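Uncharacterized protein PF1083 (Pyrococcus furiosus, PDB 3NRN) binds adenosine monophosphate and is probably a flavin-dependent oxidoreductase of the amine oxidase family, though its exact reaction is not established. Local coordinates at residues R21-I35 with I198-V212. Residues are numbered along the deposited sequence; the frame is centred on the assembly and turned at random.
With AMP (adenosine monophosphate), chain B.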
ATOM      1  N   ARG A  21     -10.516  11.545  17.207  1.00 31.08           N
ATOM      2  CA  ARG A  21      -9.942  12.861  17.463  1.00 34.32           C
ATOM      3  C   ARG A  21     -11.026  13.925  17.339  1.00 36.85           C
ATOM      4  O   ARG A  21     -11.048  14.884  18.110  1.00 41.17           O
ATOM      5  CB  ARG A  21      -8.823  13.171  16.466  1.00 30.54           C
ATOM      6  CG  ARG A  21      -7.423  13.211  17.066  1.00 41.30           C
ATOM      7  CD  ARG A  21      -6.612  14.334  16.426  1.00 42.37           C
ATOM      8  NE  ARG A  21      -6.843  14.408  14.979  1.00 58.12           N
ATOM      9  CZ  ARG A  21      -7.255  15.499  14.333  1.00 54.25           C
ATOM     10  NH1 ARG A  21      -7.483  16.629  14.993  1.00 57.42           N
ATOM     11  NH2 ARG A  21      -7.448  15.460  13.020  1.00 56.05           N
ATOM     12  N   ASN A  22     -11.924  13.758  16.371  1.00 27.81           N
ATOM     13  CA  ASN A  22     -12.992  14.728  16.179  1.00 30.59           C
ATOM     14  C   ASN A  22     -14.201  14.541  17.098  1.00 32.14           C
ATOM     15  O   ASN A  22     -15.314  14.948  16.767  1.00 30.99           O
ATOM     16  CB  ASN A  22     -13.447  14.751  14.716  1.00 32.41           C
ATOM     17  CG  ASN A  22     -12.462  15.471  13.814  1.00 39.88           C
ATOM     18  OD1 ASN A  22     -11.510  14.877  13.306  1.00 44.28           O
ATOM     19  ND2 ASN A  22     -12.679  16.764  13.624  1.00 35.09           N
ATOM     20  N   GLY A  23     -13.980  13.915  18.247  1.00 32.17           N
ATOM     21  CA  GLY A  23     -15.055  13.751  19.209  1.00 29.79           C
ATOM     22  C   GLY A  23     -16.125  12.707  18.973  1.00 32.54           C
ATOM     23  O   GLY A  23     -17.178  12.759  19.608  1.00 29.58           O
ATOM     24  N   HIS A  24     -15.887  11.759  18.074  1.00 32.25           N
ATOM     25  CA  HIS A  24     -16.887  10.728  17.845  1.00 31.15           C
ATOM     26  C   HIS A  24     -16.574   9.523  18.713  1.00 24.84           C
ATOM     27  O   HIS A  24     -15.443   9.356  19.166  1.00 31.95           O
ATOM     28  CB  HIS A  24     -16.926  10.323  16.372  1.00 28.24           C
ATOM     29  CG  HIS A  24     -17.246  11.458  15.454  1.00 35.68           C
ATOM     30  ND1 HIS A  24     -16.273  12.207  14.828  1.00 37.61           N
ATOM     31  CD2 HIS A  24     -18.431  12.009  15.099  1.00 36.15           C
ATOM     32  CE1 HIS A  24     -16.843  13.170  14.129  1.00 38.08           C
ATOM     33  NE2 HIS A  24     -18.152  13.073  14.275  1.00 38.94           N
ATOM     34  N   GLU A  25     -17.583   8.693  18.949  1.00 26.36           N
ATOM     35  CA  GLU A  25     -17.420   7.491  19.760  1.00 25.10           C
ATOM     36  C   GLU A  25     -17.033   6.355  18.807  1.00 26.36           C
ATOM     37  O   GLU A  25     -17.842   5.912  17.985  1.00 29.27           O
ATOM     38  CB  GLU A  25     -18.734   7.176  20.479  1.00 26.98           C
ATOM     39  CG  GLU A  25     -18.680   5.968  21.389  1.00 37.01           C
ATOM     40  CD  GLU A  25     -20.062   5.516  21.821  1.00 49.41           C
ATOM     41  OE1 GLU A  25     -20.858   6.371  22.263  1.00 63.87           O
ATOM     42  OE2 GLU A  25     -20.351   4.305  21.722  1.00 53.09           O
ATOM     43  N   ILE A  26     -15.790   5.895  18.925  1.00 30.77           N
ATOM     44  CA  ILE A  26     -15.256   4.850  18.056  1.00 24.85           C
ATOM     45  C   ILE A  26     -15.039   3.486  18.711  1.00 27.71           C
ATOM     46  O   ILE A  26     -14.513   3.389  19.818  1.00 26.70           O
ATOM     47  CB  ILE A  26     -13.893   5.288  17.457  1.00 31.39           C
ATOM     48  CG1 ILE A  26     -14.077   6.518  16.567  1.00 24.77           C
ATOM     49  CG2 ILE A  26     -13.247   4.125  16.701  1.00 27.72           C
ATOM     50  CD1 ILE A  26     -14.881   6.266  15.330  1.00 46.02           C
ATOM     51  N   ILE A  27     -15.444   2.437  18.007  1.00 18.55           N
ATOM     52  CA  ILE A  27     -15.241   1.074  18.477  1.00 23.43           C
ATOM     53  C   ILE A  27     -14.667   0.247  17.330  1.00 24.35           C
ATOM     54  O   ILE A  27     -15.335   0.011  16.316  1.00 22.67           O
ATOM     55  CB  ILE A  27     -16.558   0.417  18.964  1.00 33.39           C
ATOM     56  CG1 ILE A  27     -17.113   1.189  20.168  1.00 38.32           C
ATOM     57  CG2 ILE A  27     -16.298  -1.033  19.358  1.00 26.78           C
ATOM     58  CD1 ILE A  27     -18.399   0.613  20.731  1.00 42.10           C
ATOM     59  N   VAL A  28     -13.419  -0.172  17.480  1.00 23.03           N
ATOM     60  CA  VAL A  28     -12.771  -0.988  16.458  1.00 18.19           C
ATOM     61  C   VAL A  28     -12.929  -2.458  16.842  1.00 26.67           C
ATOM     62  O   VAL A  28     -12.674  -2.843  17.985  1.00 24.21           O
ATOM     63  CB  VAL A  28     -11.277  -0.643  16.343  1.00 23.46           C
ATOM     64  CG1 VAL A  28     -10.637  -1.432  15.201  1.00 21.32           C
ATOM     65  CG2 VAL A  28     -11.113   0.865  16.123  1.00 20.30           C
ATOM     66  N   LEU A  29     -13.373  -3.269  15.888  1.00 22.22           N
ATOM     67  CA  LEU A  29     -13.560  -4.696  16.113  1.00 22.38           C
ATOM     68  C   LEU A  29     -12.543  -5.446  15.258  1.00 28.98           C
ATOM     69  O   LEU A  29     -12.550  -5.348  14.034  1.00 29.55           O
ATOM     70  CB  LEU A  29     -14.992  -5.101  15.745  1.00 26.99           C
ATOM     71  CG  LEU A  29     -16.087  -4.387  16.552  1.00 20.57           C
ATOM     72  CD1 LEU A  29     -17.464  -4.855  16.102  1.00 21.08           C
ATOM     73  CD2 LEU A  29     -15.895  -4.687  18.048  1.00 20.67           C
ATOM     74  N   GLU A  30     -11.664  -6.186  15.917  1.00 27.38           N
ATOM     75  CA  GLU A  30     -10.617  -6.934  15.244  1.00 25.76           C
ATOM     76  C   GLU A  30     -10.786  -8.430  15.474  1.00 29.91           C
ATOM     77  O   GLU A  30     -10.893  -8.887  16.613  1.00 28.02           O
ATOM     78  CB  GLU A  30      -9.250  -6.461  15.760  1.00 24.80           C
ATOM     79  CG  GLU A  30      -8.057  -7.299  15.332  1.00 23.56           C
ATOM     80  CD  GLU A  30      -7.986  -7.518  13.832  1.00 30.79           C
ATOM     81  OE1 GLU A  30      -8.273  -6.581  13.057  1.00 24.66           O
ATOM     82  OE2 GLU A  30      -7.625  -8.639  13.426  1.00 26.72           O
ATOM     83  N   LYS A  31     -10.799  -9.184  14.382  1.00 24.15           N
ATOM     84  CA  LYS A  31     -10.968 -10.628  14.434  1.00 26.83           C
ATOM     85  C   LYS A  31      -9.813 -11.372  15.098  1.00 27.84           C
ATOM     86  O   LYS A  31     -10.040 -12.251  15.924  1.00 27.87           O
ATOM     87  CB  LYS A  31     -11.175 -11.157  13.018  1.00 24.20           C
ATOM     88  CG  LYS A  31     -11.281 -12.652  12.887  1.00 25.96           C
ATOM     89  CD  LYS A  31     -11.345 -13.024  11.405  1.00 35.57           C
ATOM     90  CE  LYS A  31     -11.365 -14.524  11.198  1.00 39.95           C
ATOM     91  NZ  LYS A  31     -11.486 -14.869   9.753  1.00 47.81           N
ATOM     92  N   SER A  32      -8.581 -11.030  14.732  1.00 24.83           N
ATOM     93  CA  SER A  32      -7.415 -11.689  15.305  1.00 27.26           C
ATOM     94  C   SER A  32      -7.105 -11.149  16.704  1.00 33.43           C
ATOM     95  O   SER A  32      -7.843 -10.317  17.243  1.00 35.91           O
ATOM     96  CB  SER A  32      -6.197 -11.509  14.393  1.00 26.55           C
ATOM     97  OG  SER A  32      -5.638 -10.219  14.541  1.00 35.96           O
ATOM     98  N   ALA A  33      -6.012 -11.629  17.290  1.00 30.62           N
ATOM     99  CA  ALA A  33      -5.620 -11.205  18.629  1.00 36.75           C
ATOM    100  C   ALA A  33      -4.713  -9.982  18.603  1.00 33.47           C
ATOM    101  O   ALA A  33      -4.379  -9.436  19.652  1.00 41.95           O
ATOM    102  CB  ALA A  33      -4.926 -12.353  19.353  1.00 29.55           C
HETATM  103  N   MSE A  34      -4.321  -9.558  17.402  1.00 32.56           N
HETATM  104  CA  MSE A  34      -3.447  -8.402  17.246  1.00 36.90           C
HETATM  105  C   MSE A  34      -3.952  -7.460  16.152  1.00 34.62           C
HETATM  106  O   MSE A  34      -4.590  -7.888  15.194  1.00 32.72           O
HETATM  107  CB  MSE A  34      -2.018  -8.854  16.913  1.00 43.61           C
HETATM  108  CG  MSE A  34      -1.729  -9.029  15.420  1.00 57.87           C
HETATM  109 SE   MSE A  34       0.000  -9.461  15.059  1.00 68.57          SE
HETATM  110  CE  MSE A  34       0.849  -7.914  15.472  1.00 62.31           C
ATOM    111  N   ILE A  35      -3.658  -6.175  16.303  1.00 34.40           N
ATOM    112  CA  ILE A  35      -4.079  -5.167  15.336  1.00 27.80           C
ATOM    113  C   ILE A  35      -2.952  -4.878  14.349  1.00 26.97           C
ATOM    114  O   ILE A  35      -1.817  -5.296  14.561  1.00 27.92           O
ATOM    115  CB  ILE A  35      -4.467  -3.848  16.048  1.00 30.39           C
ATOM    116  CG1 ILE A  35      -3.268  -3.298  16.828  1.00 31.61           C
ATOM    117  CG2 ILE A  35      -5.629  -4.093  16.994  1.00 24.13           C
ATOM    118  CD1 ILE A  35      -3.540  -1.976  17.536  1.00 31.25           C
ATOM    119  N   ILE A 198      -3.695   7.035  19.767  1.00 25.27           N
ATOM    120  CA  ILE A 198      -4.589   8.149  19.482  1.00 24.59           C
ATOM    121  C   ILE A 198      -6.050   7.785  19.689  1.00 20.60           C
ATOM    122  O   ILE A 198      -6.841   8.601  20.174  1.00 27.41           O
ATOM    123  CB  ILE A 198      -4.381   8.664  18.046  1.00 20.01           C
ATOM    124  CG1 ILE A 198      -2.981   9.270  17.919  1.00 23.46           C
ATOM    125  CG2 ILE A 198      -5.451   9.683  17.693  1.00 19.52           C
ATOM    126  CD1 ILE A 198      -2.553   9.531  16.493  1.00 38.53           C
ATOM    127  N   ILE A 199      -6.411   6.566  19.314  1.00 21.82           N
ATOM    128  CA  ILE A 199      -7.783   6.102  19.476  1.00 23.08           C
ATOM    129  C   ILE A 199      -8.122   5.909  20.959  1.00 25.10           C
ATOM    130  O   ILE A 199      -9.196   6.300  21.424  1.00 20.78           O
ATOM    131  CB  ILE A 199      -8.002   4.749  18.752  1.00 18.26           C
ATOM    132  CG1 ILE A 199      -7.820   4.928  17.246  1.00 26.15           C
ATOM    133  CG2 ILE A 199      -9.407   4.213  19.037  1.00 23.37           C
ATOM    134  CD1 ILE A 199      -7.915   3.628  16.462  1.00 19.62           C
HETATM  135  N   MSE A 200      -7.199   5.305  21.698  1.00 24.32           N
HETATM  136  CA  MSE A 200      -7.435   5.048  23.112  1.00 31.27           C
HETATM  137  C   MSE A 200      -7.432   6.322  23.952  1.00 36.66           C
HETATM  138  O   MSE A 200      -8.147   6.411  24.946  1.00 36.89           O
HETATM  139  CB  MSE A 200      -6.405   4.047  23.639  1.00 20.84           C
HETATM  140  CG  MSE A 200      -6.448   2.701  22.913  1.00 27.65           C
HETATM  141 SE   MSE A 200      -8.061   1.862  23.037  1.00 31.30          SE
HETATM  142  CE  MSE A 200      -8.978   2.592  21.733  1.00 55.81           C
ATOM    143  N   GLU A 201      -6.646   7.315  23.550  1.00 34.45           N
ATOM    144  CA  GLU A 201      -6.600   8.563  24.300  1.00 34.56           C
ATOM    145  C   GLU A 201      -7.743   9.492  23.902  1.00 34.91           C
ATOM    146  O   GLU A 201      -7.900  10.574  24.459  1.00 32.04           O
ATOM    147  CB  GLU A 201      -5.249   9.256  24.099  1.00 33.88           C
ATOM    148  CG  GLU A 201      -4.072   8.344  24.418  1.00 42.37           C
ATOM    149  CD  GLU A 201      -2.753   9.078  24.556  1.00 42.66           C
ATOM    150  OE1 GLU A 201      -2.538  10.080  23.842  1.00 35.81           O
ATOM    151  OE2 GLU A 201      -1.919   8.631  25.373  1.00 39.41           O
ATOM    152  N   ASN A 202      -8.553   9.066  22.941  1.00 31.65           N
ATOM    153  CA  ASN A 202      -9.675   9.882  22.506  1.00 28.77           C
ATOM    154  C   ASN A 202     -11.007   9.175  22.708  1.00 31.48           C
ATOM    155  O   ASN A 202     -11.898   9.243  21.856  1.00 30.74           O
ATOM    156  CB  ASN A 202      -9.507  10.284  21.043  1.00 25.67           C
ATOM    157  CG  ASN A 202      -8.543  11.445  20.870  1.00 30.11           C
ATOM    158  OD1 ASN A 202      -8.894  12.595  21.118  1.00 29.89           O
ATOM    159  ND2 ASN A 202      -7.318  11.144  20.454  1.00 27.93           N
ATOM    160  N   LYS A 203     -11.118   8.485  23.841  1.00 34.59           N
ATOM    161  CA  LYS A 203     -12.336   7.776  24.229  1.00 36.78           C
ATOM    162  C   LYS A 203     -12.732   6.572  23.376  1.00 29.89           C
ATOM    163  O   LYS A 203     -13.820   6.025  23.549  1.00 38.19           O
ATOM    164  CB  LYS A 203     -13.502   8.769  24.284  1.00 36.91           C
ATOM    165  CG  LYS A 203     -13.363   9.835  25.369  1.00 36.43           C
ATOM    166  CD  LYS A 203     -14.439  10.905  25.239  1.00 42.95           C
ATOM    167  CE  LYS A 203     -14.479  11.813  26.464  1.00 47.98           C
ATOM    168  NZ  LYS A 203     -13.159  12.435  26.774  1.00 54.20           N
ATOM    169  N   GLY A 204     -11.859   6.148  22.469  1.00 37.63           N
ATOM    170  CA  GLY A 204     -12.194   5.014  21.621  1.00 33.72           C
ATOM    171  C   GLY A 204     -11.918   3.648  22.222  1.00 32.27           C
ATOM    172  O   GLY A 204     -11.236   3.529  23.241  1.00 37.87           O
ATOM    173  N   LYS A 205     -12.458   2.607  21.594  1.00 26.61           N
ATOM    174  CA  LYS A 205     -12.239   1.241  22.056  1.00 27.28           C
ATOM    175  C   LYS A 205     -11.706   0.346  20.940  1.00 28.74           C
ATOM    176  O   LYS A 205     -12.077   0.498  19.778  1.00 29.31           O
ATOM    177  CB  LYS A 205     -13.532   0.636  22.601  1.00 28.79           C
ATOM    178  CG  LYS A 205     -13.981   1.212  23.929  1.00 44.51           C
ATOM    179  CD  LYS A 205     -15.249   0.528  24.404  1.00 44.71           C
ATOM    180  CE  LYS A 205     -15.725   1.106  25.724  1.00 57.15           C
ATOM    181  NZ  LYS A 205     -16.983   0.449  26.169  1.00 53.03           N
ATOM    182  N   ILE A 206     -10.822  -0.579  21.303  1.00 22.01           N
ATOM    183  CA  ILE A 206     -10.248  -1.522  20.351  1.00 22.75           C
ATOM    184  C   ILE A 206     -10.406  -2.918  20.947  1.00 34.66           C
ATOM    185  O   ILE A 206      -9.754  -3.261  21.932  1.00 31.52           O
ATOM    186  CB  ILE A 206      -8.762  -1.223  20.102  1.00 26.52           C
ATOM    187  CG1 ILE A 206      -8.617   0.197  19.547  1.00 26.33           C
ATOM    188  CG2 ILE A 206      -8.182  -2.225  19.106  1.00 24.23           C
ATOM    189  CD1 ILE A 206      -7.186   0.643  19.376  1.00 26.34           C
ATOM    190  N   LEU A 207     -11.287  -3.713  20.349  1.00 29.09           N
ATOM    191  CA  LEU A 207     -11.564  -5.055  20.838  1.00 29.40           C
ATOM    192  C   LEU A 207     -11.071  -6.162  19.912  1.00 32.45           C
ATOM    193  O   LEU A 207     -11.581  -6.338  18.802  1.00 27.01           O
ATOM    194  CB  LEU A 207     -13.071  -5.197  21.071  1.00 26.09           C
ATOM    195  CG  LEU A 207     -13.683  -4.016  21.835  1.00 27.36           C
ATOM    196  CD1 LEU A 207     -15.196  -4.141  21.875  1.00 24.82           C
ATOM    197  CD2 LEU A 207     -13.106  -3.968  23.245  1.00 32.02           C
ATOM    198  N   THR A 208     -10.072  -6.907  20.377  1.00 33.24           N
ATOM    199  CA  THR A 208      -9.512  -8.005  19.599  1.00 27.45           C
ATOM    200  C   THR A 208     -10.317  -9.285  19.824  1.00 28.51           C
ATOM    201  O   THR A 208     -11.084  -9.397  20.783  1.00 28.10           O
ATOM    202  CB  THR A 208      -8.041  -8.271  19.970  1.00 36.16           C
ATOM    203  OG1 THR A 208      -7.927  -8.412  21.391  1.00 33.30           O
ATOM    204  CG2 THR A 208      -7.153  -7.130  19.491  1.00 30.61           C
ATOM    205  N   ARG A 209     -10.133 -10.247  18.931  1.00 24.65           N
ATOM    206  CA  ARG A 209     -10.853 -11.511  18.996  1.00 28.32           C
ATOM    207  C   ARG A 209     -12.354 -11.279  18.862  1.00 29.71           C
ATOM    208  O   ARG A 209     -13.161 -11.982  19.469  1.00 29.49           O
ATOM    209  CB  ARG A 209     -10.543 -12.254  20.302  1.00 31.86           C
ATOM    210  CG  ARG A 209      -9.108 -12.761  20.390  1.00 26.22           C
ATOM    211  CD  ARG A 209      -8.951 -13.800  21.499  1.00 49.63           C
ATOM    212  NE  ARG A 209      -7.603 -14.365  21.550  1.00 51.19           N
ATOM    213  CZ  ARG A 209      -6.537 -13.730  22.030  1.00 57.99           C
ATOM    214  NH1 ARG A 209      -6.651 -12.501  22.514  1.00 50.77           N
ATOM    215  NH2 ARG A 209      -5.349 -14.322  22.016  1.00 60.14           N
ATOM    216  N   LYS A 210     -12.719 -10.273  18.070  1.00 27.08           N
ATOM    217  CA  LYS A 210     -14.121  -9.960  17.818  1.00 25.30           C
ATOM    218  C   LYS A 210     -14.326 -10.096  16.319  1.00 34.90           C
ATOM    219  O   LYS A 210     -13.971  -9.203  15.550  1.00 30.74           O
ATOM    220  CB  LYS A 210     -14.456  -8.533  18.260  1.00 20.33           C
ATOM    221  CG  LYS A 210     -14.374  -8.314  19.753  1.00 37.05           C
ATOM    222  CD  LYS A 210     -15.371  -9.190  20.490  1.00 33.31           C
ATOM    223  CE  LYS A 210     -15.094  -9.177  21.979  1.00 44.21           C
ATOM    224  NZ  LYS A 210     -15.892 -10.210  22.693  1.00 54.24           N
ATOM    225  N   GLU A 211     -14.883 -11.228  15.906  1.00 26.25           N
ATOM    226  CA  GLU A 211     -15.115 -11.479  14.495  1.00 31.87           C
ATOM    227  C   GLU A 211     -16.510 -11.034  14.110  1.00 30.30           C
ATOM    228  O   GLU A 211     -17.495 -11.589  14.592  1.00 27.00           O
ATOM    229  CB  GLU A 211     -14.972 -12.966  14.192  1.00 36.06           C
ATOM    230  CG  GLU A 211     -15.113 -13.296  12.721  1.00 40.08           C
ATOM    231  CD  GLU A 211     -15.240 -14.780  12.474  1.00 40.58           C
ATOM    232  OE1 GLU A 211     -14.636 -15.556  13.242  1.00 36.68           O
ATOM    233  OE2 GLU A 211     -15.932 -15.170  11.509  1.00 39.19           O
ATOM    234  N   VAL A 212     -16.600 -10.033  13.244  1.00 22.63           N
ATOM    235  CA  VAL A 212     -17.905  -9.563  12.806  1.00 24.51           C
ATOM    236  C   VAL A 212     -18.501 -10.572  11.829  1.00 21.86           C
ATOM    237  O   VAL A 212     -17.817 -11.050  10.924  1.00 22.35           O
ATOM    238  CB  VAL A 212     -17.799  -8.183  12.118  1.00 19.40           C
ATOM    239  CG1 VAL A 212     -19.178  -7.740  11.615  1.00 15.41           C
ATOM    240  CG2 VAL A 212     -17.250  -7.170  13.095  1.00 19.48           C
TER
HETATM  241  P   AMP B 422      -5.789  -5.331   6.293  1.00 33.43           P
HETATM  242  O1P AMP B 422      -6.685  -4.156   5.956  1.00 37.72           O
HETATM  243  O2P AMP B 422      -6.068  -6.473   5.319  1.00 33.19           O
HETATM  244  O3P AMP B 422      -4.376  -4.977   6.535  1.00 25.91           O
HETATM  245  O5' AMP B 422      -6.487  -5.784   7.659  1.00 28.88           O
HETATM  246  C5' AMP B 422      -7.913  -5.901   7.716  1.00 25.24           C
HETATM  247  C4' AMP B 422      -8.153  -6.397   9.135  1.00 23.73           C
HETATM  248  O4' AMP B 422      -9.463  -6.951   9.286  1.00 22.41           O
HETATM  249  C3' AMP B 422      -7.178  -7.467   9.602  1.00 23.99           C
HETATM  250  O3' AMP B 422      -6.626  -6.932  10.822  1.00 26.30           O
HETATM  251  C2' AMP B 422      -8.091  -8.689   9.835  1.00 25.52           C
HETATM  252  O2' AMP B 422      -7.698  -9.586  10.893  1.00 25.78           O
HETATM  253  C1' AMP B 422      -9.393  -7.997  10.198  1.00 22.64           C
HETATM  254  N9  AMP B 422     -10.620  -8.746   9.865  1.00 26.61           N
HETATM  255  C8  AMP B 422     -10.868  -9.483   8.750  1.00 25.49           C
HETATM  256  N7  AMP B 422     -12.147  -9.941   8.780  1.00 24.83           N
HETATM  257  C5  AMP B 422     -12.732  -9.432   9.874  1.00 25.92           C
HETATM  258  C6  AMP B 422     -14.068  -9.549  10.473  1.00 26.18           C
HETATM  259  N6  AMP B 422     -15.002 -10.312   9.841  1.00 25.74           N
HETATM  260  N1  AMP B 422     -14.279  -8.872  11.628  1.00 25.33           N
HETATM  261  C2  AMP B 422     -13.305  -8.081  12.199  1.00 23.68           C
HETATM  262  N3  AMP B 422     -12.033  -7.971  11.737  1.00 21.17           N
HETATM  263  C4  AMP B 422     -11.726  -8.633  10.594  1.00 24.54           C
HETATM  264  O   HOH W   1     -13.851   7.588  20.549  1.00 35.46           O
HETATM  265  O   HOH W   2     -15.560   4.423  22.200  1.00 35.51           O
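V28 and L29 carry strand 25-29 against strand 205-207, which runs parallel to it and forms one edge of the five-stranded sheet. V28 N gives a nearly straight bond to K205 O (2.7 Å), and V28 O accepts from L207 N. K205 N to I26 O and E30 N to L207 O continue the ladder at its two ends. With CG1 anti to the backbone N (chi1 -176°), V28 keeps CG2 beside that N, where it meets I199 CD1 of helix 188-200 at 4.2 Å; CB of V28 rests against I206 CG1. L29 points to the other face of the sheet, and its two methyls divide the work: CD2 lies alongside L207 CD1 (3.9 Å), while CD1 reaches CG2 of V212, whose side chain crosses it at about a right angle. Past the strands, K31 lays its extended chain beside E211, CG to CG 3.9 Å, and its CB sits against the adenine. K210 N donates to E30 O and R209 N to S32 O, both from above the carbonyl plane (36° and 41° out of it). The E30 carboxylate takes both ribose hydroxyls, O3' on OE1 (2.8 Å) and O2' on OE2 (2.7 Å). S32 N and S32 OG grip OE2 from opposite faces of its plane, and A8 N binds OE1. A glutamine here would probably leave one ribose hydroxyl without its acceptor and disturb the S32 or A8 bond. V212 reads the adenine edge through its backbone, N to N1 and O from N6. An acidic residue at or near the C-terminal end of the second strand of a parallel sheet, holding the ribose hydroxyls, is the hallmark of the Rossmann-type dinucleotide-binding fold, consistent with an FAD site here occupied by AMP.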